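PDB 4GQ2: nucleoporin nup120 from Schizosaccharomyces pombe, which serves as a structural constituent of the nuclear pore complex, whose components can also dock transiently associated nuclear transport factors. Local coordinates for residues E818-L822 with F823-N827; M830-I833 with G834-N837; A842-L845 with K846-Y850; K858-R861 with C862-T866; Y900-L903 with S904-F908. All blocks are in the same frame, centred on the assembly; numbering follows the deposited sequence.

How the contacts relate
All five contacts are local, and illustrate how helices in the HEAT-repeat region begin, continue and end. Contacts 3 and 5 lie mostly buried within helices and rest on regular backbone bonds, with a leucine over a tyrosine ring in contact 3 and aliphatic packing in contact 5. Contacts 1, 2 and 4 fall where helices give way to turns: contact 1 adds an aromatic pair, contact 2 two bound waters in a buried setting, contact 4 a partly exposed arginine against an exposed threonine. Contacts 1 and 2 share helix 826-832 and meet through L820 and L832. Contact 3 packs against contacts 1, 2 and 4, with A847 meeting F863, which reaches L903 and L907 of contact 5.

Contact 1 (E818-L822 with F823-N827); sequences EKLFL and FKQYN
A Schellman motif joins L820 and F821 to Q825 and K824 and ends helix 812-822. Its outer bond runs from Q825 N to L820 O at 2.9 Å and is fairly straight (161°); the inner one, K824 N to F821 O at 2.7 Å, reaches the oxygen from above the carbonyl plane. K824, the C-prime residue, has the positive phi that such an ending requires. F823 N still bonds to K819 O at 3.1 Å, and only weakly to L820 O. Beyond the turn, Q825 occupies the N-cap position of helix 826-832, and its CB lies 4.1 Å from L820 CD2. F821 carries CG anti to its backbone N (chi1 -172°), which presents one ring face to the edge of Y826: F821 CE1 and Y826 CE1 are 3.5 Å apart, in an offset edge-to-face pair with planes at 62°. Replacing F821 by alanine would probably leave the Y826 edge without its partner face and open a gap beside helix 840-852. That helix packs on F821 through L848, I849 and K852, L820 rests on F773 of helix 770-777, and Q825 OE1 accepts a bond from E744 N.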
# COMPACT_ATOMS: atom_id res chain seq x y z
N GLU A 818 7.26 10.64 -11.61
CA GLU A 818 6.96 11.40 -12.83
C GLU A 818 5.84 10.72 -13.62
O GLU A 818 4.92 11.39 -14.09
CB GLU A 818 8.22 11.60 -13.69
CG GLU A 818 8.11 12.70 -14.74
CD GLU A 818 7.77 12.19 -16.13
OE1 GLU A 818 7.71 10.95 -16.34
OE2 GLU A 818 7.56 13.02 -17.04
N LYS A 819 5.90 9.39 -13.72
CA LYS A 819 4.85 8.63 -14.40
C LYS A 819 3.52 8.68 -13.67
O LYS A 819 2.46 8.81 -14.29
CB LYS A 819 5.28 7.18 -14.60
CG LYS A 819 6.27 6.96 -15.74
CD LYS A 819 5.64 7.27 -17.09
CE LYS A 819 6.56 6.90 -18.24
NZ LYS A 819 7.92 7.49 -18.08
N LEU A 820 3.58 8.59 -12.34
CA LEU A 820 2.37 8.70 -11.52
C LEU A 820 1.71 10.05 -11.77
O LEU A 820 0.49 10.14 -11.90
CB LEU A 820 2.70 8.51 -10.03
CG LEU A 820 2.97 7.08 -9.53
CD1 LEU A 820 3.52 7.08 -8.11
CD2 LEU A 820 1.71 6.23 -9.61
N PHE A 821 2.55 11.09 -11.85
CA PHE A 821 2.08 12.44 -12.09
C PHE A 821 1.36 12.51 -13.43
O PHE A 821 0.22 12.95 -13.49
CB PHE A 821 3.23 13.45 -12.03
CG PHE A 821 2.77 14.87 -12.08
CD1 PHE A 821 2.33 15.52 -10.93
CD2 PHE A 821 2.74 15.56 -13.30
CE1 PHE A 821 1.89 16.83 -10.98
CE2 PHE A 821 2.30 16.88 -13.35
CZ PHE A 821 1.88 17.51 -12.19
N LEU A 822 2.03 12.05 -14.49
CA LEU A 822 1.42 11.97 -15.83
C LEU A 822 0.06 11.27 -15.82
O LEU A 822 -0.80 11.59 -16.64
CB LEU A 822 2.36 11.25 -16.80
CG LEU A 822 3.30 12.01 -17.74
CD1 LEU A 822 3.33 13.52 -17.56
CD2 LEU A 822 4.71 11.42 -17.63
N PHE A 823 -0.13 10.32 -14.91
CA PHE A 823 -1.40 9.60 -14.79
C PHE A 823 -2.30 10.20 -13.72
O PHE A 823 -3.30 9.60 -13.32
CB PHE A 823 -1.17 8.10 -14.58
CG PHE A 823 -0.93 7.34 -15.86
CD1 PHE A 823 0.30 7.42 -16.51
CD2 PHE A 823 -1.94 6.56 -16.42
CE1 PHE A 823 0.52 6.74 -17.70
CE2 PHE A 823 -1.73 5.88 -17.61
CZ PHE A 823 -0.49 5.97 -18.25
N LYS A 824 -1.94 11.41 -13.28
CA LYS A 824 -2.81 12.24 -12.44
C LYS A 824 -3.04 11.61 -11.07
O LYS A 824 -4.06 11.85 -10.43
CB LYS A 824 -4.13 12.56 -13.16
CG LYS A 824 -3.92 13.15 -14.55
CD LYS A 824 -5.21 13.66 -15.18
CE LYS A 824 -4.90 14.47 -16.43
NZ LYS A 824 -6.09 15.21 -16.96
N GLN A 825 -2.06 10.81 -10.64
CA GLN A 825 -2.06 10.23 -9.31
C GLN A 825 -1.40 11.19 -8.32
O GLN A 825 -0.35 10.90 -7.72
CB GLN A 825 -1.36 8.86 -9.32
CG GLN A 825 -2.11 7.79 -10.11
CD GLN A 825 -3.48 7.49 -9.52
OE1 GLN A 825 -3.67 7.53 -8.31
NE2 GLN A 825 -4.44 7.20 -10.39
N TYR A 826 -2.06 12.34 -8.15
CA TYR A 826 -1.49 13.45 -7.40
C TYR A 826 -1.31 13.15 -5.92
O TYR A 826 -0.30 13.56 -5.33
CB TYR A 826 -2.34 14.72 -7.61
CG TYR A 826 -2.43 15.14 -9.07
CD1 TYR A 826 -1.29 15.23 -9.86
CD2 TYR A 826 -3.66 15.47 -9.65
CE1 TYR A 826 -1.36 15.61 -11.19
CE2 TYR A 826 -3.74 15.86 -10.98
CZ TYR A 826 -2.59 15.93 -11.74
OH TYR A 826 -2.64 16.31 -13.06
N ASN A 827 -2.26 12.43 -5.33
CA ASN A 827 -2.16 12.04 -3.92
C ASN A 827 -0.95 11.11 -3.69
O ASN A 827 -0.13 11.36 -2.80
CB ASN A 827 -3.46 11.40 -3.44
CG ASN A 827 -3.42 11.01 -1.97
OD1 ASN A 827 -3.47 11.86 -1.08
ND2 ASN A 827 -3.33 9.71 -1.72

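Contact 2 (M830-I833 with G834-N837); sequences MQLI and GWLN
The side chains of L832 and W835 both start out with CG beside the backbone N and anti to the carbonyl carbon (chi1 -62° and -68°), a choice that lets L832 CD2 meet the indole at CD1, 4.2 Å away. The backbone between them forms a type I beta turn, L832 to W835, where helix 826-832 gives way to the connection leading to helix 840-852. The turn is closed by W835 N, which donates to L832 O over 3.0 Å in a nearly straight bond (164°), arriving from above the carbonyl plane. The same oxygen lies at the edge of the indole, near its plane, with W835 CD1 3.5 Å from L832 O. One residue further on, L836 N makes a weak bond to I833 O at 3.3 Å. I833 sends CG1 anti to its backbone N, and L836 CD1 crosses it at 4.2 Å from I833 CG1. The polar end of W835 is satisfied outside the turn, NE1 donating to E737 OE2, while F734 meets its ring edge-to-face; both residues belong to helix 719-739. L836 leans on V813 and T814 of helix 812-822. Two waters add to the backbone bonding. Water 1 links the last part of the helix to the turn, donating to Q831 O and accepting from G834 N at 2.9 Å. Water 2 spends its protons on two carbonyls, donating to I833 O at 2.6 Å and to L836 O at 2.7 Å.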
# COMPACT_ATOMS: atom_id res chain seq x y z
N MET A 830 2.20 13.13 -3.81
CA MET A 830 2.30 13.95 -2.61
C MET A 830 2.73 13.12 -1.40
O MET A 830 3.52 13.56 -0.57
CB MET A 830 0.97 14.66 -2.35
CG MET A 830 1.03 15.72 -1.27
SD MET A 830 2.09 17.11 -1.70
CE MET A 830 1.87 18.13 -0.25
N GLN A 831 2.21 11.90 -1.32
CA GLN A 831 2.58 10.97 -0.28
C GLN A 831 4.07 10.65 -0.38
O GLN A 831 4.75 10.50 0.64
CB GLN A 831 1.77 9.67 -0.43
CG GLN A 831 1.29 9.05 0.87
CD GLN A 831 0.05 9.74 1.43
OE1 GLN A 831 -0.74 10.32 0.69
NE2 GLN A 831 -0.12 9.67 2.75
N LEU A 832 4.56 10.56 -1.63
CA LEU A 832 5.93 10.10 -1.92
C LEU A 832 6.94 11.23 -2.11
O LEU A 832 8.13 10.98 -2.33
CB LEU A 832 5.93 9.22 -3.17
CG LEU A 832 5.13 7.91 -3.12
CD1 LEU A 832 4.96 7.35 -4.52
CD2 LEU A 832 5.78 6.89 -2.19
N ILE A 833 6.47 12.48 -2.04
CA ILE A 833 7.29 13.64 -2.40
C ILE A 833 8.60 13.78 -1.61
O ILE A 833 9.56 14.35 -2.12
CB ILE A 833 6.47 14.95 -2.34
CG1 ILE A 833 7.06 15.99 -3.30
CG2 ILE A 833 6.30 15.45 -0.89
CD1 ILE A 833 6.15 17.17 -3.57
N GLY A 834 8.65 13.24 -0.40
CA GLY A 834 9.85 13.36 0.43
C GLY A 834 11.02 12.50 -0.04
O GLY A 834 12.14 12.67 0.43
N TRP A 835 10.76 11.59 -0.96
CA TRP A 835 11.78 10.71 -1.54
C TRP A 835 12.49 11.30 -2.72
O TRP A 835 13.59 10.86 -3.07
CB TRP A 835 11.14 9.39 -1.97
CG TRP A 835 10.64 8.54 -0.84
CD1 TRP A 835 9.32 8.30 -0.49
CD2 TRP A 835 11.44 7.77 0.13
NE1 TRP A 835 9.25 7.45 0.60
CE2 TRP A 835 10.49 7.10 1.02
CE3 TRP A 835 12.80 7.58 0.34
CZ2 TRP A 835 10.90 6.27 2.05
CZ3 TRP A 835 13.20 6.74 1.39
CH2 TRP A 835 12.27 6.11 2.23
N LEU A 836 11.87 12.29 -3.38
CA LEU A 836 12.48 12.95 -4.55
C LEU A 836 13.74 13.68 -4.13
O LEU A 836 13.75 14.36 -3.10
CB LEU A 836 11.51 13.91 -5.23
CG LEU A 836 10.39 13.29 -6.08
CD1 LEU A 836 9.32 14.33 -6.38
CD2 LEU A 836 10.94 12.69 -7.37
N ASN A 837 14.81 13.53 -4.91
CA ASN A 837 16.10 14.12 -4.56
C ASN A 837 16.21 15.57 -5.03
O ASN A 837 15.21 16.18 -5.39
CB ASN A 837 17.26 13.24 -5.07
CG ASN A 837 17.33 13.14 -6.59
OD1 ASN A 837 16.79 13.97 -7.33
ND2 ASN A 837 18.02 12.12 -7.07
O HOH W 1 7.16 11.36 1.22
O HOH W 2 11.82 15.52 -1.62

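Contact 3 (A842-L845 with K846-Y850); sequences AVYL and KALIY
K846 N donates to A842 O over 2.8 Å, in the carbonyl plane and close to straight (159°), and three further bonds of the same i to i+4 kind follow it along helix 840-852. A847 N reaches V843 O, L848 N reaches Y844 O, and I849 N reaches L845 O at 3.0 Å, each donor tilted moderately from the plane of its acceptor. The run is an example of regular alpha-helical bonding across consecutive turns. Nearest the backbone, K846 CG lies 3.3 Å from A842 O, and I849 CD1 lies 3.3 Å from L845 O. Further out, L848 approaches Y844 over one face of the ring: its CG stands 4.3 Å from the ring centroid, 22° off the normal, in a CH-pi contact. Both methyl carbons of L848 lie over that same face, spread across the outer part of the phenol, with CD1 at 3.6 Å from Y844 CE2 and CD2 at 3.9 Å from Y844 OH. The ring comes down the helix to L848 because Y844 CG is anti to the backbone N (chi1 172°). A serine in place of Y844 would probably strip L848 of the ring that lies against it and open a gap along this flank. On another side, L845 CG meets I849 CD1 at 3.9 Å. Around the helix, L845 and I849 face V817 of helix 812-822, I849 also meets C829 of helix 826-832, and A847 packs on C862 and F863 of helix 856-864.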
# COMPACT_ATOMS: atom_id res chain seq x y z
N ALA A 842 13.81 16.76 -10.53
CA ALA A 842 13.12 16.30 -9.33
C ALA A 842 12.45 17.47 -8.62
O ALA A 842 11.26 17.40 -8.29
CB ALA A 842 14.10 15.60 -8.39
N VAL A 843 13.21 18.53 -8.42
CA VAL A 843 12.73 19.73 -7.75
C VAL A 843 11.58 20.37 -8.54
O VAL A 843 10.57 20.78 -7.96
CB VAL A 843 13.89 20.72 -7.47
CG1 VAL A 843 13.39 21.93 -6.69
CG2 VAL A 843 15.00 20.02 -6.68
N TYR A 844 11.73 20.42 -9.86
CA TYR A 844 10.68 20.92 -10.74
C TYR A 844 9.42 20.08 -10.57
O TYR A 844 8.30 20.61 -10.52
CB TYR A 844 11.16 20.89 -12.20
CG TYR A 844 10.08 21.22 -13.21
CD1 TYR A 844 9.65 22.53 -13.40
CD2 TYR A 844 9.50 20.21 -13.99
CE1 TYR A 844 8.66 22.83 -14.32
CE2 TYR A 844 8.50 20.52 -14.91
CZ TYR A 844 8.09 21.83 -15.07
OH TYR A 844 7.10 22.15 -15.97
N LEU A 845 9.60 18.77 -10.45
CA LEU A 845 8.47 17.87 -10.25
C LEU A 845 7.84 18.04 -8.86
O LEU A 845 6.62 17.99 -8.73
CB LEU A 845 8.86 16.42 -10.54
CG LEU A 845 7.81 15.31 -10.38
CD1 LEU A 845 6.69 15.40 -11.42
CD2 LEU A 845 8.54 13.97 -10.46
N LYS A 846 8.67 18.26 -7.84
CA LYS A 846 8.16 18.64 -6.51
C LYS A 846 7.22 19.84 -6.64
O LYS A 846 6.14 19.85 -6.06
CB LYS A 846 9.30 18.98 -5.54
CG LYS A 846 10.18 17.81 -5.15
CD LYS A 846 11.17 18.17 -4.06
CE LYS A 846 10.48 18.47 -2.74
NZ LYS A 846 11.44 18.49 -1.60
N ALA A 847 7.63 20.82 -7.43
CA ALA A 847 6.85 22.03 -7.64
C ALA A 847 5.50 21.75 -8.31
O ALA A 847 4.46 22.25 -7.87
CB ALA A 847 7.65 23.04 -8.44
N LEU A 848 5.51 20.94 -9.37
CA LEU A 848 4.27 20.55 -10.03
C LEU A 848 3.31 19.80 -9.11
O LEU A 848 2.11 20.02 -9.17
CB LEU A 848 4.56 19.69 -11.25
CG LEU A 848 5.35 20.26 -12.42
CD1 LEU A 848 5.54 19.12 -13.40
CD2 LEU A 848 4.64 21.43 -13.08
N ILE A 849 3.85 18.91 -8.28
CA ILE A 849 3.04 18.13 -7.34
C ILE A 849 2.39 19.08 -6.33
O ILE A 849 1.18 19.04 -6.12
CB ILE A 849 3.88 17.05 -6.62
CG1 ILE A 849 4.36 15.98 -7.60
CG2 ILE A 849 3.08 16.40 -5.49
CD1 ILE A 849 5.60 15.24 -7.14
N TYR A 850 3.19 19.95 -5.71
CA TYR A 850 2.64 20.93 -4.79
C TYR A 850 1.60 21.79 -5.48
O TYR A 850 0.57 22.10 -4.89
CB TYR A 850 3.72 21.85 -4.22
CG TYR A 850 4.63 21.24 -3.19
CD1 TYR A 850 4.12 20.54 -2.09
CD2 TYR A 850 6.00 21.40 -3.29
CE1 TYR A 850 4.97 20.00 -1.13
CE2 TYR A 850 6.85 20.87 -2.36
CZ TYR A 850 6.34 20.18 -1.28
OH TYR A 850 7.24 19.66 -0.38

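Contact 4 (K858-R861 with C862-T866); sequences KAVR and CFKTT
The guanidinium of R861 has T865 CG2 over one face, toward its rim, with NH1 3.8 Å from that methyl. The two side chains cross at about a right angle; R861 CG lies anti to its backbone N (chi1 172°), and the bend at chi2 (65°) folds the chain back over T865. The same methyl carbon also touches the backbone, T865 CG2 to R861 O at 3.3 Å. The F863 ring meets A859 obliquely: CD2 lies 3.3 Å from A859 O, and A859 CB reaches F863 CE2 at 4.3 Å. V860 and K864 run alongside each other, the aliphatic part of the lysine bringing CE to 3.8 Å from V860 CG1. F863 N donates to A859 O at 2.9 Å, in the carbonyl plane. K864 N bonds to V860 O at 3.1 Å and only weakly to R861 O. The F863 side chain touches helices 840-852, 895-909 and 913-925, whereas K858 NZ turns outward to a salt bridge with an acidic side chain of another protein's chain. With T865 N bonded to C862 O, three residues back, the pattern is that of the last turn of an alpha helix, here helix 856-864 in the HEAT-repeat region.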
# COMPACT_ATOMS: atom_id res chain seq x y z
N LYS A 858 4.55 26.55 -1.54
CA LYS A 858 5.59 25.53 -1.58
C LYS A 858 6.05 25.25 -3.01
O LYS A 858 7.23 25.04 -3.26
CB LYS A 858 5.12 24.25 -0.88
CG LYS A 858 5.03 24.42 0.64
CD LYS A 858 4.49 23.17 1.31
CE LYS A 858 4.40 23.37 2.81
NZ LYS A 858 4.22 22.05 3.48
N ALA A 859 5.09 25.27 -3.94
CA ALA A 859 5.37 25.12 -5.36
C ALA A 859 6.32 26.22 -5.86
O ALA A 859 7.34 25.92 -6.51
CB ALA A 859 4.07 25.15 -6.16
N VAL A 860 5.97 27.47 -5.56
CA VAL A 860 6.73 28.63 -6.01
C VAL A 860 8.14 28.62 -5.45
O VAL A 860 9.10 28.95 -6.16
CB VAL A 860 6.01 29.95 -5.67
CG1 VAL A 860 6.96 31.14 -5.80
CG2 VAL A 860 4.81 30.15 -6.58
N ARG A 861 8.26 28.22 -4.19
CA ARG A 861 9.57 28.11 -3.53
C ARG A 861 10.47 27.11 -4.27
O ARG A 861 11.66 27.37 -4.48
CB ARG A 861 9.39 27.73 -2.06
CG ARG A 861 10.68 27.40 -1.32
CD ARG A 861 11.58 28.62 -1.21
NE ARG A 861 12.75 28.35 -0.38
CZ ARG A 861 13.87 29.07 -0.41
NH1 ARG A 861 13.99 30.11 -1.24
NH2 ARG A 861 14.89 28.76 0.39
N CYS A 862 9.89 25.97 -4.66
CA CYS A 862 10.60 24.93 -5.40
C CYS A 862 10.96 25.41 -6.82
O CYS A 862 12.07 25.18 -7.29
CB CYS A 862 9.77 23.64 -5.46
SG CYS A 862 9.65 22.74 -3.89
N PHE A 863 10.02 26.09 -7.47
CA PHE A 863 10.25 26.70 -8.78
C PHE A 863 11.46 27.64 -8.81
O PHE A 863 12.17 27.71 -9.81
CB PHE A 863 9.01 27.47 -9.25
CG PHE A 863 7.92 26.61 -9.83
CD1 PHE A 863 8.21 25.54 -10.66
CD2 PHE A 863 6.58 26.91 -9.57
CE1 PHE A 863 7.20 24.76 -11.21
CE2 PHE A 863 5.56 26.14 -10.11
CZ PHE A 863 5.87 25.05 -10.93
N LYS A 864 11.69 28.37 -7.72
CA LYS A 864 12.77 29.36 -7.66
C LYS A 864 14.10 28.82 -7.14
O LYS A 864 15.10 29.52 -7.17
CB LYS A 864 12.37 30.55 -6.80
CG LYS A 864 11.18 31.35 -7.30
CD LYS A 864 10.96 32.59 -6.43
CE LYS A 864 9.78 33.41 -6.91
NZ LYS A 864 9.59 34.63 -6.07
N THR A 865 14.11 27.58 -6.66
CA THR A 865 15.36 26.97 -6.20
C THR A 865 15.87 25.95 -7.22
O THR A 865 16.78 25.18 -6.93
CB THR A 865 15.21 26.31 -4.81
OG1 THR A 865 14.19 25.31 -4.87
CG2 THR A 865 14.84 27.35 -3.75
N THR A 866 15.26 25.95 -8.40
CA THR A 866 15.70 25.08 -9.49
C THR A 866 15.57 25.77 -10.84
O THR A 866 15.02 26.87 -10.94
CB THR A 866 14.91 23.75 -9.53
OG1 THR A 866 15.53 22.86 -10.47
CG2 THR A 866 13.46 23.97 -9.96

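Contact 5 (Y900-L903 with S904-F908); sequences YLHL and SKKLF
Y900 opens the sequence through its carbonyl, which accepts S904 N at 2.9 Å. The hydroxyl of S904 finds its strongest partner in A916 O, with E941 OE2 a second partner, on two other helices. L901 follows with a straighter bond, K905 N to L901 O at 3.1 Å (167°). Its side chain also meets the lysine, L901 CD2 lying 4.1 Å from K905 CD; K905 first runs close to the helix, CG 3.5 Å from L901 O, and then bends at chi3 and chi4. H902 contributes mainly its carbonyl: K906 N donates to H902 O at 3.0 Å with a bent geometry (138°), and makes a weak second bond to L903 O. K906 leaves the helix with CG anti to its backbone N and turns at chi2, which carries NZ to salt bridges with E909 and E882. L903 ends the walk with the shortest backbone bond across the contact, L907 N to L903 O at 2.8 Å, almost linear (174°) and nearly along the C=O axis. L907 curls back over that carbonyl, bringing CD2 to 3.1 Å from L903 O and 4.3 Å from L903 CB. The contact is an example of a mid-helix segment, with regular i to i+4 bonding from Y900 to L907. Within helix 895-909, L903 and L907 turn to F919 of helix 913-925, S904 and K905 lie against helix 932-949, and L901 and H902 pack on I886 of helix 881-889.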
# COMPACT_ATOMS: atom_id res chain seq x y z
N TYR A 900 11.32 30.87 -16.97
CA TYR A 900 10.44 31.83 -16.29
C TYR A 900 9.14 32.11 -17.06
O TYR A 900 8.08 32.29 -16.45
CB TYR A 900 11.17 33.13 -15.96
CG TYR A 900 12.20 33.01 -14.85
CD1 TYR A 900 12.00 32.17 -13.75
CD2 TYR A 900 13.37 33.77 -14.88
CE1 TYR A 900 12.94 32.07 -12.73
CE2 TYR A 900 14.32 33.68 -13.87
CZ TYR A 900 14.10 32.83 -12.80
OH TYR A 900 15.03 32.74 -11.80
N LEU A 901 9.22 32.14 -18.40
CA LEU A 901 8.03 32.22 -19.25
C LEU A 901 7.13 31.00 -19.04
O LEU A 901 5.92 31.14 -18.87
CB LEU A 901 8.41 32.31 -20.74
CG LEU A 901 7.55 33.14 -21.72
CD1 LEU A 901 7.61 32.55 -23.13
CD2 LEU A 901 6.10 33.35 -21.30
N HIS A 902 7.73 29.82 -19.08
CA HIS A 902 6.99 28.59 -18.84
C HIS A 902 6.30 28.61 -17.50
O HIS A 902 5.12 28.29 -17.39
CB HIS A 902 7.89 27.38 -18.94
CG HIS A 902 7.23 26.11 -18.49
ND1 HIS A 902 7.65 25.41 -17.42
CD2 HIS A 902 6.12 25.43 -18.99
CE1 HIS A 902 6.86 24.34 -17.26
NE2 HIS A 902 5.93 24.35 -18.22
N LEU A 903 7.04 28.99 -16.47
CA LEU A 903 6.48 29.11 -15.13
C LEU A 903 5.32 30.08 -15.08
O LEU A 903 4.27 29.76 -14.51
CB LEU A 903 7.56 29.52 -14.13
CG LEU A 903 8.60 28.43 -13.87
CD1 LEU A 903 9.36 28.74 -12.59
CD2 LEU A 903 7.93 27.07 -13.79
N SER A 904 5.49 31.24 -15.70
CA SER A 904 4.43 32.24 -15.78
C SER A 904 3.12 31.64 -16.30
O SER A 904 2.08 31.78 -15.66
CB SER A 904 4.86 33.41 -16.66
OG SER A 904 3.85 34.40 -16.67
N LYS A 905 3.20 30.97 -17.45
CA LYS A 905 2.02 30.35 -18.08
C LYS A 905 1.45 29.24 -17.20
O LYS A 905 0.24 28.98 -17.23
CB LYS A 905 2.36 29.80 -19.47
CG LYS A 905 2.79 30.83 -20.51
CD LYS A 905 3.54 30.19 -21.67
CE LYS A 905 2.67 30.02 -22.91
NZ LYS A 905 2.60 31.27 -23.71
N LYS A 906 2.32 28.58 -16.43
CA LYS A 906 1.90 27.46 -15.59
C LYS A 906 1.17 27.95 -14.34
O LYS A 906 0.13 27.42 -13.98
CB LYS A 906 3.08 26.56 -15.22
CG LYS A 906 2.68 25.17 -14.75
CD LYS A 906 2.32 24.29 -15.93
CE LYS A 906 1.47 23.11 -15.52
NZ LYS A 906 0.67 22.63 -16.68
N LEU A 907 1.73 28.96 -13.68
CA LEU A 907 1.05 29.55 -12.54
C LEU A 907 -0.28 30.15 -12.98
O LEU A 907 -1.25 30.15 -12.22
CB LEU A 907 1.93 30.61 -11.87
CG LEU A 907 2.98 30.21 -10.82
CD1 LEU A 907 2.41 29.29 -9.74
CD2 LEU A 907 4.20 29.58 -11.45
N PHE A 908 -0.32 30.64 -14.23
CA PHE A 908 -1.51 31.27 -14.81
C PHE A 908 -2.67 30.29 -14.95
O PHE A 908 -3.81 30.64 -14.65
CB PHE A 908 -1.17 31.91 -16.17
CG PHE A 908 -2.34 32.59 -16.83
CD1 PHE A 908 -2.68 33.91 -16.49
CD2 PHE A 908 -3.11 31.93 -17.78
CE1 PHE A 908 -3.76 34.54 -17.09
CE2 PHE A 908 -4.19 32.55 -18.39
CZ PHE A 908 -4.51 33.86 -18.05